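Local atomic coordinates of nucleoside hydrolase, putative (PDB entry 3FZ0), a protein that belongs to the nucleoside hydrolase family, with a mixed beta sheet flanked by helices, and binds a calcium ion in a metal site. Residues V296-L308 with T313-E325. The protein carries 2 engineered substitutions. Numbering follows the deposited sequence.
Sequences VLDSFLTYVTVEL and TRGATCIDWYGTE
Phe300 and Trp321 pack at one end of this hairpin with their ring planes almost parallel (4°) but offset so that little of one ring lies over the other, CD2 of Phe300 lying 3.9 Å from CE3 of Trp321. The edge of the Phe300 ring points at the carbonyl O of Asp320, which lies near the ring plane. That same oxygen accepts a 2.7 Å hydrogen bond from OG1 of Thr302, set opposite the backbone N (chi1 -177°), while the methyl CG2 of Thr302 turns to CG2 of Ile319. A beta-branched threonine thus serves both a backbone acceptor and an apolar neighbour. Val304 lies alongside Ile319, pointing the same way, and its CG1 reaches CG2 of Thr317 (3.8 Å); these branched residues suit extended strands and share a face with Val306. On the opposite face Thr305 and Cys318 form a hydrogen-bonded pair, joined by two backbone bonds of 3.0 Å (Thr305 N to Cys318 O) and 2.9 Å (Cys318 N to Thr305 O). Farther along, Arg314 bends at chi3 and holds the carbonyl O of Leu308 from its NE–NH2 edge, NE at 3.1 Å and NH2 at 3.3 Å, the oxygen lying in the guanidinium plane; NH2 also pairs with Glu188. Gly315, at phi 92°, fits the type II turn from Thr313 to Ala316. The Glu307 carboxylate bonds to His309 N of its own chain and to Arg311 N, Glu312 N and Thr313 OG1 of the second subunit. The whole is an antiparallel beta hairpin, whose strand 317-319 forms one border, within the chain, of the mixed central sheet of the nucleoside hydrolase fold.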
# COMPACT_ATOMS: atom_id res chain seq x y z
N VAL B 296 -5.78 -35.63 -3.91
CA VAL B 296 -6.14 -34.40 -4.57
C VAL B 296 -7.11 -34.77 -5.68
O VAL B 296 -6.72 -35.34 -6.67
CB VAL B 296 -4.87 -33.64 -5.12
CG1 VAL B 296 -5.25 -32.46 -6.03
CG2 VAL B 296 -3.96 -33.19 -3.99
N LEU B 297 -8.38 -34.46 -5.51
CA LEU B 297 -9.39 -34.74 -6.53
C LEU B 297 -9.47 -33.64 -7.60
O LEU B 297 -9.82 -33.91 -8.74
CB LEU B 297 -10.77 -34.98 -5.90
CG LEU B 297 -10.94 -36.28 -5.08
CD1 LEU B 297 -12.38 -36.43 -4.50
CD2 LEU B 297 -10.47 -37.59 -5.85
N ASP B 298 -9.13 -32.41 -7.21
CA ASP B 298 -9.23 -31.26 -8.11
C ASP B 298 -8.24 -30.20 -7.69
O ASP B 298 -8.02 -29.97 -6.49
CB ASP B 298 -10.64 -30.68 -8.10
CG ASP B 298 -11.01 -30.03 -9.42
OD1 ASP B 298 -10.13 -29.80 -10.30
OD2 ASP B 298 -12.21 -29.72 -9.57
N SER B 299 -7.63 -29.56 -8.69
CA SER B 299 -6.72 -28.44 -8.47
C SER B 299 -6.57 -27.56 -9.72
O SER B 299 -7.06 -27.89 -10.80
CB SER B 299 -5.36 -28.92 -7.96
OG SER B 299 -4.72 -29.73 -8.90
N PHE B 300 -5.92 -26.41 -9.53
CA PHE B 300 -5.76 -25.45 -10.60
C PHE B 300 -4.34 -24.86 -10.57
O PHE B 300 -3.97 -24.12 -9.65
CB PHE B 300 -6.83 -24.35 -10.54
CG PHE B 300 -6.76 -23.38 -11.69
CD1 PHE B 300 -6.98 -23.82 -13.00
CD2 PHE B 300 -6.45 -22.04 -11.48
CE1 PHE B 300 -6.88 -22.93 -14.11
CE2 PHE B 300 -6.36 -21.14 -12.57
CZ PHE B 300 -6.58 -21.58 -13.88
N LEU B 301 -3.55 -25.23 -11.57
CA LEU B 301 -2.18 -24.77 -11.68
C LEU B 301 -2.13 -23.41 -12.37
O LEU B 301 -2.54 -23.27 -13.53
CB LEU B 301 -1.33 -25.81 -12.43
CG LEU B 301 0.15 -25.50 -12.78
CD1 LEU B 301 0.97 -25.09 -11.55
CD2 LEU B 301 0.84 -26.64 -13.55
N THR B 302 -1.63 -22.39 -11.67
CA THR B 302 -1.55 -21.05 -12.25
C THR B 302 -0.51 -20.21 -11.51
O THR B 302 0.24 -20.77 -10.72
CB THR B 302 -2.92 -20.34 -12.23
OG1 THR B 302 -2.81 -19.06 -12.86
CG2 THR B 302 -3.41 -20.17 -10.78
N TYR B 303 -0.50 -18.89 -11.74
CA TYR B 303 0.34 -17.96 -10.99
C TYR B 303 -0.37 -17.45 -9.74
O TYR B 303 -1.49 -16.94 -9.81
CB TYR B 303 0.75 -16.77 -11.84
CG TYR B 303 1.59 -15.76 -11.09
CD1 TYR B 303 2.96 -16.00 -10.83
CD2 TYR B 303 1.02 -14.56 -10.64
CE1 TYR B 303 3.74 -15.08 -10.14
CE2 TYR B 303 1.79 -13.62 -9.94
CZ TYR B 303 3.15 -13.90 -9.69
OH TYR B 303 3.91 -12.98 -9.01
N VAL B 304 0.32 -17.58 -8.60
CA VAL B 304 -0.15 -17.14 -7.31
C VAL B 304 0.94 -16.31 -6.63
O VAL B 304 2.14 -16.60 -6.75
CB VAL B 304 -0.53 -18.37 -6.45
CG1 VAL B 304 -0.90 -17.99 -5.03
CG2 VAL B 304 -1.67 -19.11 -7.12
N THR B 305 0.50 -15.25 -5.94
CA THR B 305 1.38 -14.50 -5.05
C THR B 305 0.65 -14.02 -3.80
O THR B 305 -0.54 -14.22 -3.68
CB THR B 305 2.12 -13.37 -5.79
OG1 THR B 305 3.24 -12.97 -5.01
CG2 THR B 305 1.25 -12.17 -6.05
N VAL B 306 1.36 -13.42 -2.86
CA VAL B 306 0.74 -12.83 -1.66
C VAL B 306 0.84 -11.28 -1.67
O VAL B 306 1.90 -10.73 -1.94
CB VAL B 306 1.41 -13.40 -0.38
CG1 VAL B 306 0.69 -12.89 0.88
CG2 VAL B 306 1.44 -14.95 -0.43
N GLU B 307 -0.27 -10.59 -1.43
CA GLU B 307 -0.29 -9.12 -1.27
C GLU B 307 0.51 -8.69 -0.04
O GLU B 307 0.31 -9.23 1.05
CB GLU B 307 -1.73 -8.64 -1.09
CG GLU B 307 -1.88 -7.12 -0.84
CD GLU B 307 -1.32 -6.25 -1.98
OE1 GLU B 307 -1.77 -6.39 -3.13
OE2 GLU B 307 -0.45 -5.40 -1.75
N LEU B 308 1.41 -7.73 -0.22
CA LEU B 308 2.18 -7.21 0.90
C LEU B 308 1.73 -5.84 1.39
O LEU B 308 2.03 -5.46 2.53
CB LEU B 308 3.65 -7.11 0.51
CG LEU B 308 4.39 -8.37 0.04
CD1 LEU B 308 5.84 -8.03 -0.38
CD2 LEU B 308 4.32 -9.51 1.09
N THR B 313 -6.16 -5.94 2.78
CA THR B 313 -5.77 -7.15 2.05
C THR B 313 -4.33 -7.65 2.27
O THR B 313 -3.87 -8.59 1.57
CB THR B 313 -5.99 -6.99 0.54
OG1 THR B 313 -5.36 -5.79 0.11
CG2 THR B 313 -7.46 -6.94 0.20
N ARG B 314 -3.60 -7.07 3.22
CA ARG B 314 -2.25 -7.58 3.51
C ARG B 314 -2.39 -9.05 3.86
O ARG B 314 -3.25 -9.39 4.65
CB ARG B 314 -1.55 -6.76 4.61
CG ARG B 314 -0.47 -7.52 5.36
CD ARG B 314 0.48 -6.64 6.15
NE ARG B 314 1.69 -6.60 5.39
CZ ARG B 314 2.86 -7.16 5.68
NH1 ARG B 314 3.11 -7.82 6.80
NH2 ARG B 314 3.82 -7.01 4.79
N GLY B 315 -1.59 -9.92 3.23
CA GLY B 315 -1.66 -11.37 3.45
C GLY B 315 -2.58 -12.11 2.48
O GLY B 315 -2.58 -13.32 2.45
N ALA B 316 -3.37 -11.38 1.70
CA ALA B 316 -4.29 -12.01 0.74
C ALA B 316 -3.53 -12.85 -0.26
O ALA B 316 -2.39 -12.51 -0.63
CB ALA B 316 -5.18 -10.97 -0.01
N THR B 317 -4.17 -13.95 -0.66
CA THR B 317 -3.74 -14.79 -1.74
C THR B 317 -4.30 -14.25 -3.05
O THR B 317 -5.51 -14.20 -3.24
CB THR B 317 -4.24 -16.20 -1.48
OG1 THR B 317 -3.85 -16.54 -0.15
CG2 THR B 317 -3.65 -17.21 -2.46
N CYS B 318 -3.40 -13.85 -3.95
CA CYS B 318 -3.74 -13.44 -5.30
C CYS B 318 -3.50 -14.54 -6.32
O CYS B 318 -2.40 -15.04 -6.45
CB CYS B 318 -2.91 -12.22 -5.67
SG CYS B 318 -3.00 -11.01 -4.34
N ILE B 319 -4.54 -14.87 -7.08
CA ILE B 319 -4.54 -16.00 -8.00
C ILE B 319 -4.93 -15.53 -9.41
O ILE B 319 -5.92 -14.85 -9.58
CB ILE B 319 -5.54 -17.06 -7.50
CG1 ILE B 319 -5.34 -17.34 -6.00
CG2 ILE B 319 -5.47 -18.35 -8.36
CD1 ILE B 319 -6.02 -18.61 -5.54
N ASP B 320 -4.13 -15.89 -10.42
CA ASP B 320 -4.38 -15.51 -11.81
C ASP B 320 -5.36 -16.53 -12.40
O ASP B 320 -4.95 -17.49 -13.03
CB ASP B 320 -3.04 -15.54 -12.56
CG ASP B 320 -3.04 -14.74 -13.86
OD1 ASP B 320 -4.12 -14.35 -14.35
OD2 ASP B 320 -1.94 -14.49 -14.40
N TRP B 321 -6.64 -16.33 -12.17
CA TRP B 321 -7.66 -17.28 -12.64
C TRP B 321 -7.83 -17.40 -14.18
O TRP B 321 -8.24 -18.48 -14.66
CB TRP B 321 -9.01 -16.97 -11.96
CG TRP B 321 -9.03 -17.27 -10.47
CD1 TRP B 321 -8.84 -16.38 -9.44
CD2 TRP B 321 -9.22 -18.55 -9.86
NE1 TRP B 321 -8.93 -17.03 -8.23
CE2 TRP B 321 -9.15 -18.36 -8.46
CE3 TRP B 321 -9.46 -19.84 -10.37
CZ2 TRP B 321 -9.29 -19.43 -7.54
CZ3 TRP B 321 -9.62 -20.93 -9.44
CH2 TRP B 321 -9.53 -20.70 -8.05
N TYR B 322 -7.53 -16.34 -14.95
CA TYR B 322 -7.86 -16.30 -16.39
C TYR B 322 -6.63 -16.09 -17.28
O TYR B 322 -6.72 -16.06 -18.51
CB TYR B 322 -8.87 -15.16 -16.67
CG TYR B 322 -10.13 -15.22 -15.84
CD1 TYR B 322 -10.41 -14.25 -14.84
CD2 TYR B 322 -11.05 -16.26 -16.04
CE1 TYR B 322 -11.59 -14.33 -14.08
CE2 TYR B 322 -12.23 -16.33 -15.29
CZ TYR B 322 -12.50 -15.38 -14.32
OH TYR B 322 -13.68 -15.54 -13.62
N GLY B 323 -5.46 -15.96 -16.64
CA GLY B 323 -4.21 -15.75 -17.31
C GLY B 323 -3.88 -16.87 -18.25
O GLY B 323 -4.09 -18.02 -17.94
N THR B 324 -3.40 -16.52 -19.44
CA THR B 324 -2.98 -17.50 -20.42
C THR B 324 -1.46 -17.56 -20.40
O THR B 324 -0.80 -16.73 -19.74
CB THR B 324 -3.49 -17.16 -21.86
OG1 THR B 324 -2.89 -15.93 -22.33
CG2 THR B 324 -5.02 -17.04 -21.90
N GLU B 325 -0.91 -18.54 -21.12
CA GLU B 325 0.52 -18.55 -21.42
C GLU B 325 0.97 -17.16 -21.92
O GLU B 325 1.99 -16.65 -21.46
CB GLU B 325 0.88 -19.70 -22.39
CG GLU B 325 1.34 -21.04 -21.70
CD GLU B 325 0.38 -21.60 -20.57
OE1 GLU B 325 -0.86 -21.70 -20.77
OE2 GLU B 325 0.88 -21.96 -19.48